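Local coordinates for protein G/U mismatch-specific DNA glycosylase (Deinococcus radiodurans, PDB 2C2Q) that is a mismatch-specific uracil-DNA glycosylase, an alpha/beta protein of the uracil-DNA glycosylase superfamily, at residues 110-121 against 148-159. The protein carries 1 engineered substitution. Residues are numbered along the deposited sequence; the frame is centred on the assembly and turned at random.
Sequences VEHYRPRIVAFT and WPAETELWVLPS
V118 and F120 of strand 117-120 each use both N and O to bond the backbone of segment 148-159. V118 N bonds to E153 O at 2.8 Å, and W155 N returns to V118 O. F120 N then bonds to W155 O, and L157 N to F120 O. The axes of the two strand segments run parallel, at 17° to each other.

On one face, I117 CG2 meets W155 CD1 at 3.6 Å, and A119 CB packs on the CB of W155. The indole NE1 of W155 gives a nearly straight bond (176°) to E153 OE2, which lies in the ring plane. This bond helps hold the turn of the indole. R179 of helix 171-188 forms a salt bridge with E153 OE1.

On the other face, L154 CD2 sits 3.6 Å from F120 CE2, at the ring edge. The ring edge of W148 at CZ2 meets V118 CB at 3.9 Å. V110 CG1 and L154 CD1 lie over its opposite faces.

Before the strands, T152 OG1 bonds to P115 O at 2.8 Å. Its CG2, anti to the backbone N, reaches V118 CG2. Bends at chi2 and chi3 fold the R116 chain back, and its NE gives a hydrogen bond to E151 O at 3.0 Å, with the oxygen in the guanidinium plane.

Strand 28-32 pairs with the other edge of 117-120. Helix 171-188 packs on the face of I117, and helix 123-130 on that of F120. This is parallel strand pairing in the three-layer alpha/beta/alpha core of the uracil-DNA glycosylase superfamily.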
loop_
_atom_site.group_PDB
_atom_site.type_symbol
_atom_site.label_atom_id
_atom_site.label_comp_id
_atom_site.label_asym_id
_atom_site.label_seq_id
_atom_site.Cartn_x
_atom_site.Cartn_y
_atom_site.Cartn_z
ATOM N N VAL A 110 11.810 0.923 1.556
ATOM C CA VAL A 110 11.347 1.707 2.673
ATOM C C VAL A 110 12.542 2.429 3.326
ATOM O O VAL A 110 12.425 3.574 3.725
ATOM C CB VAL A 110 10.619 0.839 3.679
ATOM C CG1 VAL A 110 10.283 1.631 4.931
ATOM C CG2 VAL A 110 9.305 0.336 3.057
ATOM N N GLU A 111 13.653 1.719 3.379
ATOM C CA GLU A 111 14.899 2.220 4.002
ATOM C C GLU A 111 15.436 3.374 3.172
ATOM O O GLU A 111 15.961 4.341 3.705
ATOM C CB GLU A 111 15.950 1.111 4.063
ATOM C CG GLU A 111 17.349 1.615 4.492
ATOM C CD GLU A 111 17.347 2.446 5.781
ATOM O OE1 GLU A 111 16.589 2.114 6.732
ATOM O OE2 GLU A 111 18.115 3.445 5.863
ATOM N N HIS A 112 15.358 3.210 1.857
ATOM C CA HIS A 112 15.809 4.227 0.930
ATOM C C HIS A 112 14.927 5.471 0.928
ATOM O O HIS A 112 15.408 6.599 1.150
ATOM C CB HIS A 112 15.995 3.636 -0.485
ATOM C CG HIS A 112 16.396 4.668 -1.486
ATOM N ND1 HIS A 112 17.699 5.131 -1.598
ATOM C CD2 HIS A 112 15.662 5.411 -2.342
ATOM C CE1 HIS A 112 17.745 6.081 -2.515
ATOM N NE2 HIS A 112 16.525 6.257 -2.991
ATOM N N TYR A 113 13.615 5.311 0.719
ATOM C CA TYR A 113 12.705 6.448 0.556
ATOM C C TYR A 113 12.163 7.033 1.873
ATOM O O TYR A 113 11.673 8.164 1.879
ATOM C CB TYR A 113 11.529 5.980 -0.298
ATOM C CG TYR A 113 11.930 5.670 -1.706
ATOM C CD1 TYR A 113 12.297 6.722 -2.573
ATOM C CD2 TYR A 113 11.920 4.349 -2.202
ATOM C CE1 TYR A 113 12.673 6.443 -3.894
ATOM C CE2 TYR A 113 12.291 4.082 -3.516
ATOM C CZ TYR A 113 12.645 5.122 -4.340
ATOM O OH TYR A 113 13.016 4.908 -5.662
ATOM N N ARG A 114 12.216 6.244 2.958
ATOM C CA ARG A 114 11.811 6.784 4.271
ATOM C C ARG A 114 10.430 7.488 4.293
ATOM O O ARG A 114 10.283 8.596 4.814
ATOM C CB ARG A 114 12.899 7.756 4.793
ATOM C CG ARG A 114 14.252 7.117 4.994
ATOM C CD ARG A 114 14.260 5.969 5.982
ATOM N NE ARG A 114 15.605 5.445 6.219
ATOM C CZ ARG A 114 16.512 6.016 7.039
ATOM N NH1 ARG A 114 16.224 7.120 7.711
ATOM N NH2 ARG A 114 17.723 5.481 7.181
ATOM N N PRO A 115 9.367 6.850 3.781
ATOM C CA PRO A 115 8.028 7.473 3.892
ATOM C C PRO A 115 7.613 7.588 5.381
ATOM O O PRO A 115 8.128 6.800 6.201
ATOM C CB PRO A 115 7.122 6.468 3.166
ATOM C CG PRO A 115 7.838 5.144 3.354
ATOM C CD PRO A 115 9.331 5.490 3.223
ATOM N N ARG A 116 6.716 8.513 5.716
ATOM C CA ARG A 116 6.308 8.665 7.145
ATOM C C ARG A 116 5.485 7.453 7.613
ATOM O O ARG A 116 5.568 7.064 8.793
ATOM C CB ARG A 116 5.541 9.966 7.374
ATOM C CG ARG A 116 6.400 11.288 7.192
ATOM C CD ARG A 116 7.759 11.297 7.920
ATOM N NE ARG A 116 7.664 10.832 9.288
ATOM C CZ ARG A 116 7.237 11.579 10.315
ATOM N NH1 ARG A 116 6.885 12.868 10.121
ATOM N NH2 ARG A 116 7.136 11.012 11.526
ATOM N N ILE A 117 4.715 6.869 6.685
ATOM C CA ILE A 117 3.848 5.730 7.015
ATOM C C ILE A 117 3.961 4.703 5.906
ATOM O O ILE A 117 4.037 5.093 4.730
ATOM C CB ILE A 117 2.380 6.139 7.161
ATOM C CG1 ILE A 117 2.214 7.254 8.250
ATOM C CG2 ILE A 117 1.561 4.876 7.501
ATOM C CD1 ILE A 117 0.926 7.994 8.079
ATOM N N VAL A 118 4.076 3.426 6.294
ATOM C CA VAL A 118 3.824 2.315 5.336
ATOM C C VAL A 118 2.528 1.641 5.797
ATOM O O VAL A 118 2.469 1.180 6.931
ATOM C CB VAL A 118 5.014 1.321 5.306
ATOM C CG1 VAL A 118 4.652 0.036 4.425
ATOM C CG2 VAL A 118 6.191 2.032 4.691
ATOM N N ALA A 119 1.501 1.604 4.940
ATOM C CA ALA A 119 0.218 1.006 5.358
ATOM C C ALA A 119 -0.063 -0.163 4.400
ATOM O O ALA A 119 -0.150 0.034 3.194
ATOM C CB ALA A 119 -0.927 2.008 5.338
ATOM N N PHE A 120 -0.041 -1.385 4.938
ATOM C CA PHE A 120 -0.439 -2.570 4.155
ATOM C C PHE A 120 -1.934 -2.532 3.920
ATOM O O PHE A 120 -2.723 -2.275 4.854
ATOM C CB PHE A 120 -0.034 -3.877 4.856
ATOM C CG PHE A 120 1.455 -4.018 4.953
ATOM C CD1 PHE A 120 2.164 -4.585 3.886
ATOM C CD2 PHE A 120 2.161 -3.456 6.021
ATOM C CE1 PHE A 120 3.547 -4.692 3.895
ATOM C CE2 PHE A 120 3.570 -3.565 6.025
ATOM C CZ PHE A 120 4.239 -4.183 4.978
ATOM N N THR A 121 -2.335 -2.707 2.668
ATOM C CA THR A 121 -3.789 -2.652 2.330
ATOM C C THR A 121 -4.493 -3.994 2.499
ATOM O O THR A 121 -5.614 -4.164 2.048
ATOM C CB THR A 121 -3.998 -2.119 0.891
ATOM O OG1 THR A 121 -3.369 -3.050 -0.042
ATOM C CG2 THR A 121 -3.235 -0.756 0.730
ATOM N N TRP A 148 13.303 -0.957 11.076
ATOM C CA TRP A 148 12.420 -0.091 10.347
ATOM C C TRP A 148 12.766 1.330 10.781
ATOM O O TRP A 148 13.031 1.582 11.985
ATOM C CB TRP A 148 10.992 -0.485 10.806
ATOM C CG TRP A 148 9.870 -0.255 9.877
ATOM C CD1 TRP A 148 9.007 0.802 9.909
ATOM C CD2 TRP A 148 9.435 -1.096 8.791
ATOM N NE1 TRP A 148 8.082 0.688 8.900
ATOM C CE2 TRP A 148 8.314 -0.469 8.200
ATOM C CE3 TRP A 148 9.879 -2.306 8.251
ATOM C CZ2 TRP A 148 7.632 -1.015 7.084
ATOM C CZ3 TRP A 148 9.205 -2.846 7.133
ATOM C CH2 TRP A 148 8.110 -2.195 6.562
ATOM N N PRO A 149 12.768 2.275 9.843
ATOM C CA PRO A 149 13.036 3.663 10.212
ATOM C C PRO A 149 11.978 4.044 11.265
ATOM O O PRO A 149 10.760 3.810 11.047
ATOM C CB PRO A 149 12.848 4.433 8.889
ATOM C CG PRO A 149 13.044 3.345 7.778
ATOM C CD PRO A 149 12.451 2.119 8.406
ATOM N N ALA A 150 12.432 4.608 12.385
ATOM C CA ALA A 150 11.570 4.861 13.530
ATOM C C ALA A 150 10.527 5.895 13.166
ATOM O O ALA A 150 9.464 5.998 13.815
ATOM C CB ALA A 150 12.398 5.420 14.686
ATOM N N GLU A 151 10.840 6.694 12.145
ATOM C CA GLU A 151 9.914 7.784 11.808
ATOM C C GLU A 151 8.973 7.260 10.741
ATOM O O GLU A 151 8.097 8.021 10.252
ATOM C CB GLU A 151 10.655 9.061 11.400
ATOM C CG GLU A 151 11.169 9.820 12.644
ATOM C CD GLU A 151 12.247 10.850 12.345
ATOM O OE1 GLU A 151 13.104 10.579 11.459
ATOM O OE2 GLU A 151 12.229 11.933 13.033
ATOM N N THR A 152 9.125 5.965 10.460
ATOM C CA THR A 152 8.219 5.206 9.507
ATOM C C THR A 152 7.266 4.294 10.303
ATOM O O THR A 152 7.634 3.236 10.722
ATOM C CB THR A 152 9.011 4.299 8.501
ATOM O OG1 THR A 152 9.841 5.107 7.647
ATOM C CG2 THR A 152 8.004 3.579 7.503
ATOM N N GLU A 153 6.063 4.771 10.502
ATOM C CA GLU A 153 5.007 4.020 11.195
ATOM C C GLU A 153 4.450 2.960 10.251
ATOM O O GLU A 153 4.481 3.122 9.028
ATOM C CB GLU A 153 3.834 4.944 11.443
ATOM C CG GLU A 153 3.942 6.074 12.423
ATOM C CD GLU A 153 2.664 6.927 12.349
ATOM O OE1 GLU A 153 2.799 8.123 12.154
ATOM O OE2 GLU A 153 1.479 6.412 12.483
ATOM N N LEU A 154 3.864 1.905 10.823
ATOM C CA LEU A 154 3.423 0.753 10.000
ATOM C C LEU A 154 1.961 0.498 10.348
ATOM O O LEU A 154 1.566 0.507 11.527
ATOM C CB LEU A 154 4.288 -0.432 10.340
ATOM C CG LEU A 154 4.516 -1.691 9.496
ATOM C CD1 LEU A 154 5.721 -2.333 10.112
ATOM C CD2 LEU A 154 3.310 -2.644 9.496
ATOM N N TRP A 155 1.132 0.281 9.329
ATOM C CA TRP A 155 -0.308 0.206 9.536
ATOM C C TRP A 155 -0.773 -0.997 8.751
ATOM O O TRP A 155 -0.137 -1.396 7.752
ATOM C CB TRP A 155 -1.024 1.458 8.974
ATOM C CG TRP A 155 -0.995 2.699 9.902
ATOM C CD1 TRP A 155 0.108 3.348 10.392
ATOM C CD2 TRP A 155 -2.129 3.409 10.414
ATOM N NE1 TRP A 155 -0.263 4.438 11.153
ATOM C CE2 TRP A 155 -1.632 4.491 11.206
ATOM C CE3 TRP A 155 -3.522 3.241 10.300
ATOM C CZ2 TRP A 155 -2.487 5.398 11.874
ATOM C CZ3 TRP A 155 -4.373 4.153 10.958
ATOM C CH2 TRP A 155 -3.837 5.202 11.768
ATOM N N VAL A 156 -1.899 -1.560 9.201
ATOM C CA VAL A 156 -2.499 -2.712 8.507
ATOM C C VAL A 156 -3.950 -2.368 8.291
ATOM O O VAL A 156 -4.622 -1.857 9.209
ATOM C CB VAL A 156 -2.309 -4.030 9.291
ATOM C CG1 VAL A 156 -3.080 -5.192 8.628
ATOM C CG2 VAL A 156 -0.808 -4.429 9.402
ATOM N N LEU A 157 -4.436 -2.543 7.052
ATOM C CA LEU A 157 -5.756 -2.051 6.723
ATOM C C LEU A 157 -6.634 -3.170 6.218
ATOM O O LEU A 157 -6.110 -4.122 5.680
ATOM C CB LEU A 157 -5.725 -0.937 5.665
ATOM C CG LEU A 157 -4.798 0.253 6.009
ATOM C CD1 LEU A 157 -4.599 1.133 4.701
ATOM C CD2 LEU A 157 -5.363 1.091 7.087
ATOM N N PRO A 158 -7.962 -3.066 6.422
ATOM C CA PRO A 158 -8.903 -4.078 5.881
ATOM C C PRO A 158 -8.851 -4.042 4.370
ATOM O O PRO A 158 -8.928 -2.967 3.776
ATOM C CB PRO A 158 -10.281 -3.604 6.397
ATOM C CG PRO A 158 -9.961 -2.786 7.663
ATOM C CD PRO A 158 -8.678 -2.022 7.192
ATOM N N SER A 159 -8.715 -5.221 3.759
ATOM C CA SER A 159 -8.717 -5.303 2.263
ATOM C C SER A 159 -9.944 -4.630 1.608
ATOM O O SER A 159 -11.088 -4.782 2.082
ATOM C CB SER A 159 -8.536 -6.758 1.819
ATOM O OG SER A 159 -8.723 -6.853 0.444
HETATM O O HOH W 1 5.960 8.375 11.389
#